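Local coordinates for protein ketol-acid reductoisomerase (NAD(+)) (PDB 4XDY) that catalyses the magnesium-dependent alkyl migration and NADH-linked reduction that turn (S)-2-acetolactate into (R)-2,3-dihydroxy-isovalerate in branched-chain amino-acid biosynthesis, at residues A[100-105]-A[125-130]; A[156-161]-A[187-192]. One frame throughout, in Å; residues are numbered along the deposited sequence.

In the fold
Leaving helix 90-98, the chain runs through 100-105 into strand 107-110, passes helix 114-117 and comes back at 125-130; contact 1 closes this loop at the entrance to two neighbouring parallel strands of the Rossmann domain. Strand 128-134 then leads by way of helix 138-146 to strand 153-157, its antiparallel neighbour, where contact 2 opens; it closes after helix 165-175 and strand 183-185, at the start of helix 188-203. The two loops follow in series, neither nested nor crossed, with centres about 15 Å apart. They meet at the sheet, where Val129 O probably accepts from Lys158 N. Contact 1 stays within the Rossmann domain, whereas contact 2 ties it to the C-terminal knotted domain.

Contact 1: A[100-105]-A[125-130]; sequences PQLKAG and EDVDVI
Asp126 meets the 100-105 loop with both its backbone and its side chain. Its carbonyl O accepts a hydrogen bond from Gly105 N at 2.9 Å, nearly straight at 173° and lying in the carbonyl plane; the same oxygen takes a CA-H...O contact from Ala104 CA. The carboxylate sits beside Ala104 because CG lies between the backbone N and the carbonyl carbon (chi1 61°), which brings OD2 to 3.6 Å from Ala104 CB. Next comes buried Val127, whose CG1 branch reaches the loop: it stands 3.7 Å from Lys103 O and 4.3 Å from Leu102 CB. At Asp128, where strand 128-134 begins, a water donates to both OD2 (2.7 Å) and Gly105 O (2.9 Å), while Ser162 OG is a second partner of OD2. Backbone bonds from Asp128 to Lys106 and Leu108 carry the pairing on into strand 107-110. Gly105 has a positive phi of 74°. The chemistry implies a join at the surface of the Rossmann domain in which backbone polar groups of Gly105 are paired, one directly with Asp126 and one through water to the Asp128 carboxylate, with light apolar packing beside them.

Contact 2: A[156-161]-A[187-192]; sequences AVKQNP and TFEQET
Ala156, on strand 153-157, comes closest to Thr187 at the mouth of helix 188-203, their CA atoms 4.9 Å apart, just before the chain turns a corner at the classic beta bulge that Lys158 and Gln159 form opposite Val129. Ala156 CB packs against the backbone, 3.6 Å from Thr187 C, and also meets Phe188 CD1. Lys158 CB lies 3.7 Å from Phe188 CE1; it and Ala156 CB approach the ring obliquely from opposite sides of its plane, with Val157 C at its edge. Met131 and Ile116 also pack on Phe188. Further out, the lysine chain runs with CG anti to the backbone N (chi1 175°) and bends at chi2, as does Glu189; the two chains cross at about a right angle. In one of the two modelled conformers of Glu189, a salt bridge joins Lys158 NZ to Glu189 OE2 at 2.8 Å, on the syn side and 30° out of the carboxylate plane. A water accepts from Phe188 N at 3.0 Å and donates weakly to Val157 O.

The helix start is fixed from within by a capping box: Gln190 N gives to Thr187 OG1 at 3.0 Å, and Thr187 N to Gln190 OE1. Phe188 O receives Thr192 OG1 at 2.7 Å and Thr192 N, both from the next turn, from opposite faces of its plane. Glu191 turns to His112 ND1, Gly113 N and Lys135 NZ; His112 is the predicted active-site residue. The contact joins the Rossmann sheet to the first turn of helix 188-203, in the C-terminal knotted part, a helix that goes on to the magnesium ligands Asp195 and Glu199. Its chemistry implies an apolar centre around Phe188 with an outer ion pair in that one conformer of Glu189, whose charge the helix N terminus probably also favours.

Contact 1: A[100-105]-A[125-130]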
ATOM      1  N   PRO A 100      33.785   7.517  24.114  1.00 33.63           N
ATOM      2  CA  PRO A 100      35.097   7.129  24.756  1.00 32.35           C
ATOM      3  C   PRO A 100      35.699   5.841  24.327  1.00 31.99           C
ATOM      4  O   PRO A 100      36.880   5.610  24.598  1.00 33.22           O
ATOM      5  CB  PRO A 100      34.728   7.048  26.244  1.00 34.36           C
ATOM      6  CG  PRO A 100      33.548   8.018  26.388  1.00 32.80           C
ATOM      7  CD  PRO A 100      32.723   7.654  25.128  1.00 31.12           C
ATOM      8  N   GLN A 101      34.937   4.979  23.672  0.70 30.19           N
ATOM      9  CA  GLN A 101      35.433   3.721  23.157  0.70 30.78           C
ATOM     10  C   GLN A 101      35.863   3.811  21.690  0.70 33.88           C
ATOM     11  O   GLN A 101      36.279   2.807  21.094  0.70 34.12           O
ATOM     12  CB  GLN A 101      34.389   2.615  23.326  0.70 35.47           C
ATOM     13  CG  GLN A 101      33.686   2.638  24.697  0.70 38.96           C
ATOM     14  CD  GLN A 101      34.693   2.730  25.819  0.70 38.12           C
ATOM     15  OE1 GLN A 101      34.862   3.782  26.495  0.70 35.73           O
ATOM     16  NE2 GLN A 101      35.448   1.655  25.959  0.70 43.17           N
ATOM     17  N   LEU A 102      35.724   4.987  21.082  1.00 31.57           N
ATOM     18  CA  LEU A 102      36.035   5.090  19.635  1.00 36.18           C
ATOM     19  C   LEU A 102      37.573   5.023  19.566  1.00 38.43           C
ATOM     20  O   LEU A 102      38.275   5.479  20.471  1.00 40.28           O
ATOM     21  CB  LEU A 102      35.487   6.354  19.017  1.00 39.64           C
ATOM     22  CG  LEU A 102      33.970   6.287  18.725  1.00 38.96           C
ATOM     23  CD1 LEU A 102      33.487   7.453  17.851  1.00 42.31           C
ATOM     24  CD2 LEU A 102      33.468   4.981  18.079  1.00 43.24           C
ATOM     25  N   LYS A 103      38.091   4.326  18.602  1.00 35.11           N
ATOM     26  CA  LYS A 103      39.532   4.347  18.388  1.00 33.64           C
ATOM     27  C   LYS A 103      39.665   4.719  16.925  1.00 30.65           C
ATOM     28  O   LYS A 103      38.830   4.312  16.105  1.00 28.02           O
ATOM     29  CB  LYS A 103      40.109   2.949  18.616  1.00 36.70           C
ATOM     30  CG  LYS A 103      40.097   2.539  20.072  1.00 45.62           C
ATOM     31  CD  LYS A 103      41.377   2.936  20.750  1.00 60.25           C
ATOM     32  CE  LYS A 103      42.486   1.929  20.428  1.00 67.79           C
ATOM     33  NZ  LYS A 103      43.165   1.511  21.682  1.00 74.66           N
ATOM     34  N   ALA A 104      40.795   5.313  16.597  1.00 30.91           N
ATOM     35  CA  ALA A 104      41.138   5.537  15.165  1.00 28.65           C
ATOM     36  C   ALA A 104      40.867   4.403  14.301  1.00 27.87           C
ATOM     37  O   ALA A 104      41.222   3.275  14.587  1.00 28.25           O
ATOM     38  CB  ALA A 104      42.616   5.959  15.015  1.00 30.73           C
ATOM     39  N   GLY A 105      40.275   4.716  13.157  1.00 28.76           N
ATOM     40  CA  GLY A 105      39.945   3.751  12.133  1.00 29.74           C
ATOM     41  C   GLY A 105      38.804   2.815  12.318  1.00 30.19           C
ATOM     42  O   GLY A 105      38.527   2.003  11.414  1.00 29.92           O
ATOM     43  N   GLU A 125      37.766  13.209  14.138  1.00 27.02           N
ATOM     44  CA  GLU A 125      38.334  13.294  12.805  1.00 28.28           C
ATOM     45  C   GLU A 125      38.910  11.953  12.330  1.00 28.12           C
ATOM     46  O   GLU A 125      38.921  11.671  11.132  1.00 27.42           O
ATOM     47  CB  GLU A 125      39.277  14.487  12.684  1.00 33.04           C
ATOM     48  CG  GLU A 125      40.547  14.374  13.538  1.00 38.05           C
ATOM     49  CD  GLU A 125      41.649  13.515  12.863  1.00 45.00           C
ATOM     50  OE1 GLU A 125      42.546  13.026  13.603  1.00 42.64           O
ATOM     51  OE2 GLU A 125      41.569  13.314  11.627  1.00 36.52           O
ATOM     52  N   ASP A 126      39.319  11.080  13.241  1.00 26.61           N
ATOM     53  CA  ASP A 126      40.078   9.890  12.836  1.00 25.76           C
ATOM     54  C   ASP A 126      39.278   8.641  12.748  1.00 25.86           C
ATOM     55  O   ASP A 126      39.820   7.548  12.713  1.00 24.40           O
ATOM     56  CB  ASP A 126      41.327   9.732  13.760  1.00 28.59           C
ATOM     57  CG  ASP A 126      40.952   9.539  15.227  1.00 33.10           C
ATOM     58  OD1 ASP A 126      39.748   9.497  15.582  1.00 30.05           O
ATOM     59  OD2 ASP A 126      41.870   9.378  16.029  1.00 34.13           O
ATOM     60  N   VAL A 127      37.940   8.750  12.715  1.00 24.02           N
ATOM     61  CA  VAL A 127      37.078   7.593  12.451  1.00 22.13           C
ATOM     62  C   VAL A 127      36.329   7.747  11.149  1.00 20.60           C
ATOM     63  O   VAL A 127      36.022   8.846  10.735  1.00 25.17           O
ATOM     64  CB  VAL A 127      36.025   7.305  13.640  1.00 24.83           C
ATOM     65  CG1 VAL A 127      36.773   7.126  14.954  1.00 26.18           C
ATOM     66  CG2 VAL A 127      35.021   8.424  13.715  1.00 31.58           C
ATOM     67  N   ASP A 128      36.047   6.643  10.508  1.00 21.69           N
ATOM     68  CA  ASP A 128      35.264   6.712   9.310  1.00 19.93           C
ATOM     69  C   ASP A 128      33.800   7.026   9.804  1.00 21.93           C
ATOM     70  O   ASP A 128      33.386   6.549  10.898  1.00 21.60           O
ATOM     71  CB  ASP A 128      35.267   5.442   8.589  1.00 21.01           C
ATOM     72  CG  ASP A 128      36.656   5.076   7.884  1.00 23.62           C
ATOM     73  OD1 ASP A 128      37.397   5.986   7.573  1.00 23.69           O
ATOM     74  OD2 ASP A 128      36.792   3.873   7.585  1.00 24.61           O
ATOM     75  N   VAL A 129      33.045   7.686   8.937  1.00 22.25           N
ATOM     76  CA  VAL A 129      31.622   8.009   9.245  1.00 19.27           C
ATOM     77  C   VAL A 129      30.793   7.695   8.007  1.00 19.03           C
ATOM     78  O   VAL A 129      30.996   8.313   6.918  1.00 20.99           O
ATOM     79  CB  VAL A 129      31.423   9.453   9.704  1.00 21.93           C
ATOM     80  CG1 VAL A 129      29.911   9.755  10.028  1.00 23.21           C
ATOM     81  CG2 VAL A 129      32.246   9.765  10.898  1.00 23.88           C
ATOM     82  N   ILE A 130      29.939   6.695   8.149  1.00 18.50           N
ATOM     83  CA  ILE A 130      29.202   6.130   7.067  1.00 19.88           C
ATOM     84  C   ILE A 130      27.711   6.028   7.392  1.00 19.72           C
ATOM     85  O   ILE A 130      27.327   6.033   8.563  1.00 19.47           O
ATOM     86  CB  ILE A 130      29.757   4.782   6.621  1.00 20.73           C
ATOM     87  CG1 ILE A 130      29.788   3.830   7.782  1.00 22.33           C
ATOM     88  CG2 ILE A 130      31.182   5.021   6.064  1.00 21.23           C
ATOM     89  CD1 ILE A 130      30.047   2.432   7.359  1.00 23.16           C
TER
HETATM   90  O   HOH W   1      36.816   1.577   9.057  1.00 29.10           O

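Contact 2: A[156-161]-A[187-192]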
ATOM      1  N   ALA A 156      25.976   6.699   2.111  1.00 21.35           N
ATOM      2  CA  ALA A 156      26.717   7.915   2.191  1.00 20.81           C
ATOM      3  C   ALA A 156      28.010   7.751   3.026  1.00 21.41           C
ATOM      4  O   ALA A 156      28.072   6.919   3.915  1.00 21.34           O
ATOM      5  CB  ALA A 156      25.924   9.032   2.771  1.00 20.42           C
ATOM      6  N   VAL A 157      28.985   8.603   2.724  1.00 22.95           N
ATOM      7  CA  VAL A 157      30.249   8.670   3.455  1.00 21.63           C
ATOM      8  C   VAL A 157      30.555  10.081   3.805  1.00 21.95           C
ATOM      9  O   VAL A 157      30.678  10.954   2.942  1.00 25.23           O
ATOM     10  CB  VAL A 157      31.430   8.051   2.626  1.00 23.01           C
ATOM     11  CG1 VAL A 157      32.699   8.156   3.464  1.00 22.53           C
ATOM     12  CG2 VAL A 157      31.137   6.641   2.251  1.00 26.84           C
ATOM     13  N   LYS A 158      30.704  10.348   5.088  1.00 20.55           N
ATOM     14  CA  LYS A 158      30.946  11.704   5.550  1.00 21.46           C
ATOM     15  C   LYS A 158      32.465  11.864   5.832  1.00 23.79           C
ATOM     16  O   LYS A 158      32.966  12.938   5.641  1.00 23.36           O
ATOM     17  CB  LYS A 158      30.228  11.923   6.870  1.00 23.93           C
ATOM     18  CG  LYS A 158      30.484  13.274   7.571  1.00 26.53           C
ATOM     19  CD  LYS A 158      29.805  14.325   6.706  1.00 33.76           C
ATOM     20  CE  LYS A 158      29.697  15.721   7.257  1.00 40.76           C
ATOM     21  NZ  LYS A 158      28.782  16.340   6.234  1.00 39.14           N
ATOM     22  N   GLN A 159      33.102  10.800   6.352  1.00 25.46           N
ATOM     23  CA  GLN A 159      34.574  10.826   6.693  1.00 23.65           C
ATOM     24  C   GLN A 159      35.191   9.481   6.277  1.00 21.96           C
ATOM     25  O   GLN A 159      34.618   8.407   6.488  1.00 21.59           O
ATOM     26  CB  GLN A 159      34.826  10.998   8.195  1.00 24.24           C
ATOM     27  CG  GLN A 159      34.311  12.280   8.775  1.00 26.12           C
ATOM     28  CD  GLN A 159      34.693  12.579  10.180  1.00 25.56           C
ATOM     29  OE1 GLN A 159      34.271  13.611  10.668  1.00 32.13           O
ATOM     30  NE2 GLN A 159      35.308  11.651  10.890  1.00 24.48           N
ATOM     31  N   ASN A 160      36.413   9.551   5.723  1.00 22.12           N
ATOM     32  CA  ASN A 160      37.058   8.350   5.162  1.00 23.13           C
ATOM     33  C   ASN A 160      38.589   8.351   5.519  1.00 24.63           C
ATOM     34  O   ASN A 160      39.460   8.073   4.621  1.00 23.69           O
ATOM     35  CB  ASN A 160      36.888   8.374   3.654  1.00 25.56           C
ATOM     36  CG  ASN A 160      37.496   7.179   2.981  1.00 28.05           C
ATOM     37  OD1 ASN A 160      37.558   6.071   3.523  1.00 29.12           O
ATOM     38  ND2 ASN A 160      37.974   7.418   1.764  1.00 31.70           N
ATOM     39  N   PRO A 161      38.910   8.560   6.790  1.00 22.44           N
ATOM     40  CA  PRO A 161      40.361   8.547   7.104  1.00 24.03           C
ATOM     41  C   PRO A 161      41.071   7.191   6.958  1.00 27.27           C
ATOM     42  O   PRO A 161      42.323   7.179   6.838  1.00 25.41           O
ATOM     43  CB  PRO A 161      40.411   9.055   8.546  1.00 26.97           C
ATOM     44  CG  PRO A 161      39.080   8.667   9.119  1.00 25.04           C
ATOM     45  CD  PRO A 161      38.154   8.974   7.979  1.00 23.04           C
ATOM     46  N   THR A 187      24.769  11.896  -0.277  1.00 19.18           N
ATOM     47  CA  THR A 187      25.387  12.496   0.880  1.00 20.65           C
ATOM     48  C   THR A 187      24.503  12.272   2.123  1.00 22.31           C
ATOM     49  O   THR A 187      23.304  11.932   2.005  1.00 18.86           O
ATOM     50  CB  THR A 187      25.576  14.024   0.764  1.00 22.94           C
ATOM     51  OG1 THR A 187      24.302  14.687   0.641  1.00 23.48           O
ATOM     52  CG2 THR A 187      26.452  14.390  -0.485  1.00 24.02           C
ATOM     53  N   PHE A 188      25.072  12.501   3.293  1.00 21.38           N
ATOM     54  CA  PHE A 188      24.337  12.374   4.552  1.00 19.88           C
ATOM     55  C   PHE A 188      23.128  13.386   4.532  1.00 22.55           C
ATOM     56  O   PHE A 188      22.028  13.034   4.965  1.00 21.00           O
ATOM     57  CB  PHE A 188      25.222  12.730   5.693  1.00 21.27           C
ATOM     58  CG  PHE A 188      25.741  11.538   6.438  1.00 21.27           C
ATOM     59  CD1 PHE A 188      26.775  10.779   5.917  1.00 23.62           C
ATOM     60  CD2 PHE A 188      25.177  11.131   7.679  1.00 20.49           C
ATOM     61  CE1 PHE A 188      27.288   9.690   6.642  1.00 22.01           C
ATOM     62  CE2 PHE A 188      25.706  10.090   8.406  1.00 20.20           C
ATOM     63  CZ  PHE A 188      26.750   9.334   7.843  1.00 21.97           C
ATOM     64  N   GLU A 189      23.356  14.557   3.955  0.70 22.28           N
ATOM     65  CA  GLU A 189      22.375  15.636   3.971  0.70 23.78           C
ATOM     66  C   GLU A 189      21.247  15.250   3.006  0.70 22.33           C
ATOM     67  O   GLU A 189      20.072  15.482   3.271  0.70 20.89           O
ATOM     68  CB  GLU A 189      23.063  16.975   3.662  0.70 23.76           C
ATOM     69  CG  GLU A 189      24.083  17.428   4.752  0.70 26.36           C
ATOM     70  CD  GLU A 189      25.447  16.641   4.845  0.70 29.08           C
ATOM     71  OE1 GLU A 189      25.859  16.050   3.757  0.70 18.89           O
ATOM     72  OE2 GLU A 189      26.036  16.539   6.053  0.70 28.73           O
ATOM     73  N   GLN A 190      21.579  14.707   1.858  1.00 19.23           N
ATOM     74  CA  GLN A 190      20.547  14.289   0.939  1.00 21.19           C
ATOM     75  C   GLN A 190      19.601  13.254   1.476  1.00 21.25           C
ATOM     76  O   GLN A 190      18.407  13.371   1.289  1.00 19.34           O
ATOM     77  CB  GLN A 190      21.070  13.773  -0.392  1.00 24.06           C
ATOM     78  CG  GLN A 190      21.723  14.777  -1.317  1.00 33.04           C
ATOM     79  CD  GLN A 190      22.209  13.985  -2.517  1.00 41.51           C
ATOM     80  OE1 GLN A 190      23.259  13.361  -2.447  1.00 34.88           O
ATOM     81  NE2 GLN A 190      21.366  13.877  -3.542  1.00 44.21           N
ATOM     82  N   GLU A 191      20.148  12.201   2.050  1.00 20.26           N
ATOM     83  CA  GLU A 191      19.333  11.190   2.714  1.00 20.30           C
ATOM     84  C   GLU A 191      18.444  11.785   3.763  1.00 18.85           C
ATOM     85  O   GLU A 191      17.247  11.499   3.776  1.00 20.67           O
ATOM     86  CB  GLU A 191      20.150  10.090   3.356  1.00 21.15           C
ATOM     87  CG  GLU A 191      19.278   8.889   3.743  1.00 21.59           C
ATOM     88  CD  GLU A 191      18.582   8.964   5.127  1.00 20.79           C
ATOM     89  OE1 GLU A 191      18.996   9.768   5.973  1.00 21.65           O
ATOM     90  OE2 GLU A 191      17.638   8.177   5.244  1.00 22.78           O
ATOM     91  N   THR A 192      18.986  12.694   4.576  1.00 19.05           N
ATOM     92  CA  THR A 192      18.269  13.184   5.700  1.00 18.76           C
ATOM     93  C   THR A 192      17.030  13.908   5.203  1.00 19.37           C
ATOM     94  O   THR A 192      15.907  13.720   5.685  1.00 17.69           O
ATOM     95  CB  THR A 192      19.121  14.152   6.517  1.00 19.85           C
ATOM     96  OG1 THR A 192      20.293  13.450   7.028  1.00 19.52           O
ATOM     97  CG2 THR A 192      18.302  14.688   7.661  1.00 20.35           C
TER
HETATM   98  O   HOH W   2      28.022  12.719   3.205  1.00 23.57           O